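PDB 3C1L: putative antioxidant defense protein Mlr4105 from Mesorhizobium loti, which probably acts in antioxidant defence with peroxiredoxin-like activity, as an all-helical member of the AhpD-like carboxymuconolactone decarboxylase family. Local coordinates for residues 78-83 with 129-134; 124-129 with 156-161. All coordinates share one frame; numbering follows the deposited sequence.

Contact 1 of 2, residues 78-83 with 129-134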
ATOM      1  N   SER B  78      -8.542  -2.958 -15.492  1.00 29.97           N
ATOM      2  CA  SER B  78      -7.289  -3.028 -16.253  1.00 27.72           C
ATOM      3  C   SER B  78      -6.383  -1.805 -16.102  1.00 28.63           C
ATOM      4  O   SER B  78      -5.136  -1.923 -16.181  1.00 29.39           O
ATOM      5  CB  SER B  78      -7.615  -3.224 -17.739  1.00 25.60           C
ATOM      6  OG  SER B  78      -8.283  -4.440 -17.972  1.00 28.65           O
ATOM      7  N   SER B  79      -7.002  -0.646 -15.878  1.00 27.64           N
ATOM      8  CA  SER B  79      -6.289   0.607 -15.594  1.00 27.71           C
ATOM      9  C   SER B  79      -5.594   0.586 -14.233  1.00 26.74           C
ATOM     10  O   SER B  79      -4.433   0.931 -14.087  1.00 24.96           O
ATOM     11  CB  SER B  79      -7.266   1.776 -15.594  1.00 26.03           C
ATOM     12  OG  SER B  79      -6.525   2.972 -15.497  1.00 27.66           O
ATOM     13  N   ILE B  80      -6.310   0.120 -13.234  1.00 29.36           N
ATOM     14  CA  ILE B  80      -5.738  -0.080 -11.889  1.00 24.41           C
ATOM     15  C   ILE B  80      -4.553  -1.048 -11.905  1.00 28.64           C
ATOM     16  O   ILE B  80      -3.560  -0.800 -11.237  1.00 29.50           O
ATOM     17  CB  ILE B  80      -6.824  -0.571 -10.947  1.00 25.27           C
ATOM     18  CG1 ILE B  80      -7.878   0.525 -10.753  1.00 30.05           C
ATOM     19  CG2 ILE B  80      -6.288  -0.884  -9.591  1.00 24.34           C
ATOM     20  CD1 ILE B  80      -9.158   0.029 -10.158  1.00 33.00           C
ATOM     21  N   ASN B  81      -4.643  -2.126 -12.683  1.00 29.60           N
ATOM     22  CA  ASN B  81      -3.612  -3.168 -12.691  1.00 29.42           C
ATOM     23  C   ASN B  81      -2.578  -2.945 -13.778  1.00 28.13           C
ATOM     24  O   ASN B  81      -1.637  -3.711 -13.911  1.00 30.35           O
ATOM     25  CB  ASN B  81      -4.232  -4.549 -12.847  1.00 28.55           C
ATOM     26  CG  ASN B  81      -5.116  -4.968 -11.655  1.00 28.97           C
ATOM     27  OD1 ASN B  81      -4.846  -4.655 -10.474  1.00 28.11           O
ATOM     28  ND2 ASN B  81      -6.123  -5.751 -11.958  1.00 25.38           N
ATOM     29  N   HIS B  82      -2.722  -1.862 -14.522  1.00 29.35           N
ATOM     30  CA  HIS B  82      -1.785  -1.493 -15.573  1.00 28.01           C
ATOM     31  C   HIS B  82      -1.589  -2.607 -16.601  1.00 28.05           C
ATOM     32  O   HIS B  82      -0.476  -2.920 -16.959  1.00 26.64           O
ATOM     33  CB  HIS B  82      -0.437  -1.002 -15.002  1.00 27.50           C
ATOM     34  CG  HIS B  82      -0.535   0.285 -14.227  1.00 30.35           C
ATOM     35  ND1 HIS B  82      -0.830   1.502 -14.816  1.00 32.28           N
ATOM     36  CD2 HIS B  82      -0.405   0.532 -12.904  1.00 30.07           C
ATOM     37  CE1 HIS B  82      -0.840   2.441 -13.887  1.00 33.30           C
ATOM     38  NE2 HIS B  82      -0.584   1.879 -12.721  1.00 30.57           N
ATOM     39  N   CYS B  83      -2.691  -3.187 -17.082  1.00 29.33           N
ATOM     40  CA  CYS B  83      -2.639  -4.265 -18.046  1.00 28.50           C
ATOM     41  C   CYS B  83      -2.641  -3.763 -19.492  1.00 27.76           C
ATOM     42  O   CYS B  83      -3.665  -3.356 -19.991  1.00 27.27           O
ATOM     43  CB  CYS B  83      -3.817  -5.220 -17.880  1.00 29.30           C
ATOM     44  SG  CYS B  83      -3.678  -6.668 -19.048  1.00 30.65           S
ATOM     45  N   LYS B 129     -12.912  -0.935  -5.655  1.00 29.26           N
ATOM     46  CA  LYS B 129     -12.767  -1.568  -4.318  1.00 28.33           C
ATOM     47  C   LYS B 129     -12.574  -3.087  -4.390  1.00 27.32           C
ATOM     48  O   LYS B 129     -11.737  -3.643  -3.734  1.00 28.22           O
ATOM     49  CB  LYS B 129     -13.964  -1.247  -3.386  1.00 27.93           C
ATOM     50  CG  LYS B 129     -13.653  -1.640  -1.951  1.00 30.60           C
ATOM     51  CD  LYS B 129     -14.614  -1.167  -0.961  1.00 29.66           C
ATOM     52  CE  LYS B 129     -14.199  -1.637   0.419  1.00 31.60           C
ATOM     53  NZ  LYS B 129     -15.273  -1.295   1.413  1.00 32.64           N
ATOM     54  N   LEU B 130     -13.340  -3.761  -5.220  1.00 26.97           N
ATOM     55  CA  LEU B 130     -13.137  -5.207  -5.435  1.00 28.31           C
ATOM     56  C   LEU B 130     -11.731  -5.506  -6.044  1.00 25.86           C
ATOM     57  O   LEU B 130     -11.196  -6.576  -5.835  1.00 26.35           O
ATOM     58  CB  LEU B 130     -14.225  -5.802  -6.348  1.00 29.17           C
ATOM     59  CG  LEU B 130     -14.325  -7.330  -6.359  1.00 27.84           C
ATOM     60  CD1 LEU B 130     -14.716  -7.801  -4.945  1.00 29.55           C
ATOM     61  CD2 LEU B 130     -15.303  -7.747  -7.355  1.00 30.64           C
ATOM     62  N   THR B 131     -11.171  -4.573  -6.798  1.00 25.82           N
ATOM     63  CA  THR B 131      -9.824  -4.755  -7.435  1.00 25.80           C
ATOM     64  C   THR B 131      -8.688  -4.495  -6.452  1.00 26.77           C
ATOM     65  O   THR B 131      -7.679  -5.234  -6.413  1.00 28.48           O
ATOM     66  CB  THR B 131      -9.662  -3.872  -8.686  1.00 25.45           C
ATOM     67  OG1 THR B 131     -10.650  -4.256  -9.656  1.00 25.71           O
ATOM     68  CG2 THR B 131      -8.273  -4.002  -9.326  1.00 25.14           C
ATOM     69  N   GLU B 132      -8.839  -3.458  -5.644  1.00 28.07           N
ATOM     70  CA  GLU B 132      -7.776  -3.040  -4.709  1.00 26.34           C
ATOM     71  C   GLU B 132      -7.810  -3.693  -3.334  1.00 27.96           C
ATOM     72  O   GLU B 132      -6.776  -3.871  -2.694  1.00 27.00           O
ATOM     73  CB  GLU B 132      -7.802  -1.535  -4.504  1.00 28.90           C
ATOM     74  CG  GLU B 132      -7.601  -0.700  -5.778  1.00 30.05           C
ATOM     75  CD  GLU B 132      -7.733   0.807  -5.540  1.00 41.16           C
ATOM     76  OE1 GLU B 132      -8.262   1.282  -4.473  1.00 35.54           O
ATOM     77  OE2 GLU B 132      -7.338   1.519  -6.473  1.00 39.74           O
ATOM     78  N   GLU B 133      -8.977  -4.000  -2.834  1.00 28.56           N
ATOM     79  CA  GLU B 133      -9.050  -4.489  -1.450  1.00 31.14           C
ATOM     80  C   GLU B 133     -10.258  -5.392  -1.310  1.00 30.53           C
ATOM     81  O   GLU B 133     -11.267  -5.039  -0.696  1.00 31.53           O
ATOM     82  CB  GLU B 133      -9.028  -3.338  -0.424  1.00 31.81           C
ATOM     83  CG  GLU B 133      -9.834  -2.153  -0.834  1.00 36.93           C
ATOM     84  CD  GLU B 133      -9.640  -0.886   0.059  1.00 44.72           C
ATOM     85  OE1 GLU B 133      -8.777  -0.873   0.982  1.00 41.45           O
ATOM     86  OE2 GLU B 133     -10.408   0.097  -0.163  1.00 44.67           O
ATOM     87  N   PRO B 134     -10.168  -6.545  -1.949  1.00 29.51           N
ATOM     88  CA  PRO B 134     -11.272  -7.468  -1.863  1.00 31.28           C
ATOM     89  C   PRO B 134     -11.557  -7.975  -0.430  1.00 28.95           C
ATOM     90  O   PRO B 134     -12.688  -8.334  -0.142  1.00 32.52           O
ATOM     91  CB  PRO B 134     -10.848  -8.591  -2.809  1.00 28.84           C
ATOM     92  CG  PRO B 134      -9.328  -8.515  -2.852  1.00 30.72           C
ATOM     93  CD  PRO B 134      -9.079  -7.043  -2.808  1.00 30.10           C
TER
HETATM   94  O   HOH W   1      -5.673  -5.919  -8.330  1.00 18.10           O
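A chi1 of -66° in Ile-80 (to CG1) and of -62° in Thr-131 (to OG1) leaves CG2 of each residue anti to its backbone N, and the two methyls meet tip to tip at 3.7 Å. They join the C-terminal ends of helices 67-80 and 118-132 in the all-helical AhpD-like fold. Ile-80 CG2 also lies against Glu-132, 4.0 Å from its CG, where the two side chains cross at about a right angle; the extended glutamate carries its carboxylate onward to a salt bridge with Lys-136 of the fourth subunit. Next along the chain, Asn-81 comes to Thr-131 from the opposite direction, its amide against the same methyl, with OD1 3.7 Å from Thr-131 CG2. Asn-81 ND2 donates to Asn-169 and Asn-166 of helix 152-175, which fixes the amide's rotation, while Thr-131 OG1 bonds Ala-127 O of its own helix and Asn-166 ND2, leaving the methyl to face helix 67-80. Helix 67-80 ends in a Schellman motif with His-82 at positive phi (55°) and Cys-83 N bonded to Ser-78 O at 2.9 Å; Cys-83, the N-cap of helix 84-98, forms a Cys-x-x-Cys sequence with Cys-86, the position of the redox-active pair in AhpD relatives. One water lies within bonding distance of both segments, 2.6 Å from Asn-81 OD1 and 2.9 Å from Thr-131 O, though it has more acceptors near it than protons to give; Thr-131 O also accepts from Arg-170 NH2 of the second subunit.

Contact 2 of 2, residues 124-129 with 156-161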
ATOM      1  N   LEU B 124     -18.422   1.430 -11.031  1.00 27.60           N
ATOM      2  CA  LEU B 124     -17.012   1.527 -11.233  1.00 27.24           C
ATOM      3  C   LEU B 124     -16.346   1.686  -9.885  1.00 29.02           C
ATOM      4  O   LEU B 124     -15.300   1.115  -9.659  1.00 27.15           O
ATOM      5  CB  LEU B 124     -16.682   2.707 -12.182  1.00 27.27           C
ATOM      6  CG  LEU B 124     -16.997   2.546 -13.696  1.00 30.44           C
ATOM      7  CD1 LEU B 124     -16.386   3.676 -14.556  1.00 25.55           C
ATOM      8  CD2 LEU B 124     -16.558   1.212 -14.242  1.00 26.90           C
ATOM      9  N   GLU B 125     -16.953   2.431  -8.973  1.00 28.39           N
ATOM     10  CA  GLU B 125     -16.370   2.525  -7.636  1.00 30.39           C
ATOM     11  C   GLU B 125     -16.399   1.163  -6.921  1.00 29.28           C
ATOM     12  O   GLU B 125     -15.428   0.808  -6.232  1.00 28.02           O
ATOM     13  CB  GLU B 125     -17.049   3.614  -6.794  1.00 30.71           C
ATOM     14  CG  GLU B 125     -16.807   5.067  -7.306  1.00 34.95           C
ATOM     15  CD  GLU B 125     -15.396   5.614  -7.053  1.00 48.81           C
ATOM     16  OE1 GLU B 125     -14.509   4.846  -6.583  1.00 48.06           O
ATOM     17  OE2 GLU B 125     -15.172   6.832  -7.330  1.00 53.18           O
ATOM     18  N   PHE B 126     -17.473   0.384  -7.100  1.00 28.51           N
ATOM     19  CA  PHE B 126     -17.461  -0.980  -6.551  1.00 28.60           C
ATOM     20  C   PHE B 126     -16.298  -1.837  -7.163  1.00 27.37           C
ATOM     21  O   PHE B 126     -15.519  -2.494  -6.447  1.00 25.75           O
ATOM     22  CB  PHE B 126     -18.785  -1.633  -6.767  1.00 27.49           C
ATOM     23  CG  PHE B 126     -18.909  -2.978  -6.151  1.00 31.28           C
ATOM     24  CD1 PHE B 126     -19.139  -3.110  -4.783  1.00 31.37           C
ATOM     25  CD2 PHE B 126     -18.842  -4.127  -6.938  1.00 35.49           C
ATOM     26  CE1 PHE B 126     -19.268  -4.352  -4.189  1.00 27.41           C
ATOM     27  CE2 PHE B 126     -18.945  -5.409  -6.351  1.00 32.30           C
ATOM     28  CZ  PHE B 126     -19.179  -5.517  -4.966  1.00 34.10           C
ATOM     29  N   ALA B 127     -16.194  -1.812  -8.483  1.00 26.73           N
ATOM     30  CA  ALA B 127     -15.102  -2.513  -9.219  1.00 27.74           C
ATOM     31  C   ALA B 127     -13.696  -2.119  -8.727  1.00 27.60           C
ATOM     32  O   ALA B 127     -12.821  -2.978  -8.610  1.00 32.27           O
ATOM     33  CB  ALA B 127     -15.235  -2.264 -10.715  1.00 26.64           C
ATOM     34  N   VAL B 128     -13.461  -0.828  -8.482  1.00 27.91           N
ATOM     35  CA  VAL B 128     -12.201  -0.336  -7.898  1.00 29.33           C
ATOM     36  C   VAL B 128     -11.921  -0.956  -6.543  1.00 28.34           C
ATOM     37  O   VAL B 128     -10.853  -1.511  -6.331  1.00 27.39           O
ATOM     38  CB  VAL B 128     -12.168   1.215  -7.701  1.00 33.35           C
ATOM     39  CG1 VAL B 128     -10.988   1.595  -6.848  1.00 33.93           C
ATOM     40  CG2 VAL B 128     -12.103   1.940  -9.033  1.00 28.74           C
ATOM     41  N   LYS B 129     -12.912  -0.935  -5.655  1.00 29.26           N
ATOM     42  CA  LYS B 129     -12.767  -1.568  -4.318  1.00 28.33           C
ATOM     43  C   LYS B 129     -12.574  -3.087  -4.390  1.00 27.32           C
ATOM     44  O   LYS B 129     -11.737  -3.643  -3.734  1.00 28.22           O
ATOM     45  CB  LYS B 129     -13.964  -1.247  -3.386  1.00 27.93           C
ATOM     46  CG  LYS B 129     -13.653  -1.640  -1.951  1.00 30.60           C
ATOM     47  CD  LYS B 129     -14.614  -1.167  -0.961  1.00 29.66           C
ATOM     48  CE  LYS B 129     -14.199  -1.637   0.419  1.00 31.60           C
ATOM     49  NZ  LYS B 129     -15.273  -1.295   1.413  1.00 32.64           N
ATOM     50  N   TRP B 156     -24.256  -9.287  -8.981  1.00 27.58           N
ATOM     51  CA  TRP B 156     -23.606 -10.488  -9.473  1.00 28.53           C
ATOM     52  C   TRP B 156     -22.821 -10.234 -10.778  1.00 27.79           C
ATOM     53  O   TRP B 156     -21.680 -10.657 -10.877  1.00 31.20           O
ATOM     54  CB  TRP B 156     -24.592 -11.671  -9.670  1.00 28.00           C
ATOM     55  CG  TRP B 156     -23.906 -12.869 -10.289  1.00 28.54           C
ATOM     56  CD1 TRP B 156     -23.493 -13.017 -11.607  1.00 33.86           C
ATOM     57  CD2 TRP B 156     -23.474 -14.054  -9.613  1.00 33.73           C
ATOM     58  NE1 TRP B 156     -22.853 -14.224 -11.778  1.00 26.78           N
ATOM     59  CE2 TRP B 156     -22.835 -14.884 -10.578  1.00 28.17           C
ATOM     60  CE3 TRP B 156     -23.611 -14.519  -8.305  1.00 30.85           C
ATOM     61  CZ2 TRP B 156     -22.325 -16.120 -10.262  1.00 31.31           C
ATOM     62  CZ3 TRP B 156     -23.098 -15.745  -7.998  1.00 37.68           C
ATOM     63  CH2 TRP B 156     -22.461 -16.543  -8.975  1.00 34.95           C
ATOM     64  N   ASP B 157     -23.419  -9.577 -11.768  1.00 29.67           N
ATOM     65  CA  ASP B 157     -22.745  -9.384 -13.065  1.00 28.28           C
ATOM     66  C   ASP B 157     -21.577  -8.391 -12.984  1.00 26.42           C
ATOM     67  O   ASP B 157     -20.516  -8.560 -13.648  1.00 27.83           O
ATOM     68  CB  ASP B 157     -23.745  -8.931 -14.126  1.00 24.33           C
ATOM     69  CG  ASP B 157     -24.721 -10.017 -14.542  1.00 31.20           C
ATOM     70  OD1 ASP B 157     -24.421 -11.205 -14.368  1.00 32.70           O
ATOM     71  OD2 ASP B 157     -25.816  -9.683 -15.065  1.00 30.31           O
ATOM     72  N   ILE B 158     -21.764  -7.350 -12.179  1.00 27.02           N
ATOM     73  CA  ILE B 158     -20.682  -6.363 -11.949  1.00 27.16           C
ATOM     74  C   ILE B 158     -19.511  -7.070 -11.291  1.00 27.83           C
ATOM     75  O   ILE B 158     -18.342  -6.924 -11.718  1.00 27.41           O
ATOM     76  CB  ILE B 158     -21.120  -5.133 -11.076  1.00 29.76           C
ATOM     77  CG1 ILE B 158     -22.229  -4.315 -11.800  1.00 30.31           C
ATOM     78  CG2 ILE B 158     -19.865  -4.291 -10.656  1.00 23.03           C
ATOM     79  CD1 ILE B 158     -23.247  -3.494 -10.856  1.00 23.28           C
ATOM     80  N   ALA B 159     -19.818  -7.856 -10.262  1.00 27.26           N
ATOM     81  CA  ALA B 159     -18.776  -8.534  -9.483  1.00 29.05           C
ATOM     82  C   ALA B 159     -18.030  -9.538 -10.356  1.00 28.43           C
ATOM     83  O   ALA B 159     -16.837  -9.595 -10.287  1.00 29.17           O
ATOM     84  CB  ALA B 159     -19.322  -9.197  -8.247  1.00 26.18           C
ATOM     85  N   SER B 160     -18.769 -10.296 -11.180  1.00 30.47           N
ATOM     86  CA  SER B 160     -18.196 -11.271 -12.119  1.00 27.25           C
ATOM     87  C   SER B 160     -17.317 -10.653 -13.181  1.00 26.91           C
ATOM     88  O   SER B 160     -16.288 -11.208 -13.578  1.00 24.29           O
ATOM     89  CB  SER B 160     -19.302 -12.029 -12.835  1.00 31.18           C
ATOM     90  OG  SER B 160     -19.876 -13.000 -11.999  1.00 36.01           O
ATOM     91  N   THR B 161     -17.760  -9.510 -13.685  1.00 28.38           N
ATOM     92  CA  THR B 161     -17.057  -8.833 -14.744  1.00 28.41           C
ATOM     93  C   THR B 161     -15.759  -8.331 -14.151  1.00 28.74           C
ATOM     94  O   THR B 161     -14.698  -8.554 -14.731  1.00 30.17           O
ATOM     95  CB  THR B 161     -17.892  -7.679 -15.412  1.00 29.89           C
ATOM     96  OG1 THR B 161     -19.182  -8.182 -15.875  1.00 30.09           O
ATOM     97  CG2 THR B 161     -17.120  -7.115 -16.569  1.00 28.48           C
TER
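The Phe-126 ring turns an edge to Ala-159, whose CB lies near the ring plane, 4.3 Å from Phe-126 CE2. The Ile-158 methyl CG2 comes to the same ring at a slant, 3.9 Å from Phe-126 CD2. Asp-141 and Leu-145 of helix 139-147 and Ala-174 of the second subunit complete the packing around that ring, while the indole of Trp-156 has Asp-157 OD1 at its edge, in plane, and meets Phe-43 and Tyr-41 of the second subunit edge-to-face.

The link between the segments is wholly apolar. A trans chi1 of -175° sends the Phe-126 ring out from helix 118-132 toward helix 152-175, and its side chain crosses that of Ile-158 at an oblique angle. Ile-158 offers its short branch to the phenylalanine: its longer branch, CG1, stands beside the backbone N, which leaves CG2 anti to that N and turned to the ring.

Farther from the ring, the turn of helix 152-175 is reinforced by a side-chain bond. Thr-161 OG1 donates to Asp-157 O at 2.6 Å, tilted 31° from the carbonyl plane, while Thr-161 N reaches that oxygen at 2.9 Å from the opposite face; two donors from one residue thus grip one oxygen. The Asp-157 carboxylate is itself held, OD1 by a salt bridge to Arg-153 and OD2 by Ser-63, and on helix 118-132 Leu-124 rests on Met-72 and Ala-76 of helix 67-80. The arrangement is a buried helix-helix contact within an all-alpha, AhpD-like bundle, closed on one flank by a neighbouring subunit.

In the fold
From the N terminus, the chain reaches helix 67-80 and leaves it at 78-83. It then runs through helices 84-98 and 101-109 into helix 118-132, whose end at 129-134 closes contact 1. Contact 2 opens at 124-129, before that closure, passes helix 139-147 and closes at 156-161 on helix 152-175. The two therefore cross rather than nest, and they share Lys-129. Helix 118-132 is the element common to both, packing on helix 67-80 in contact 1 and on helix 152-175 in contact 2. The contacts touch directly where Ile-80 CD1 lies 3.7 Å from Val-128 CG2, their centres are about 10 Å apart, and both reach the second subunit.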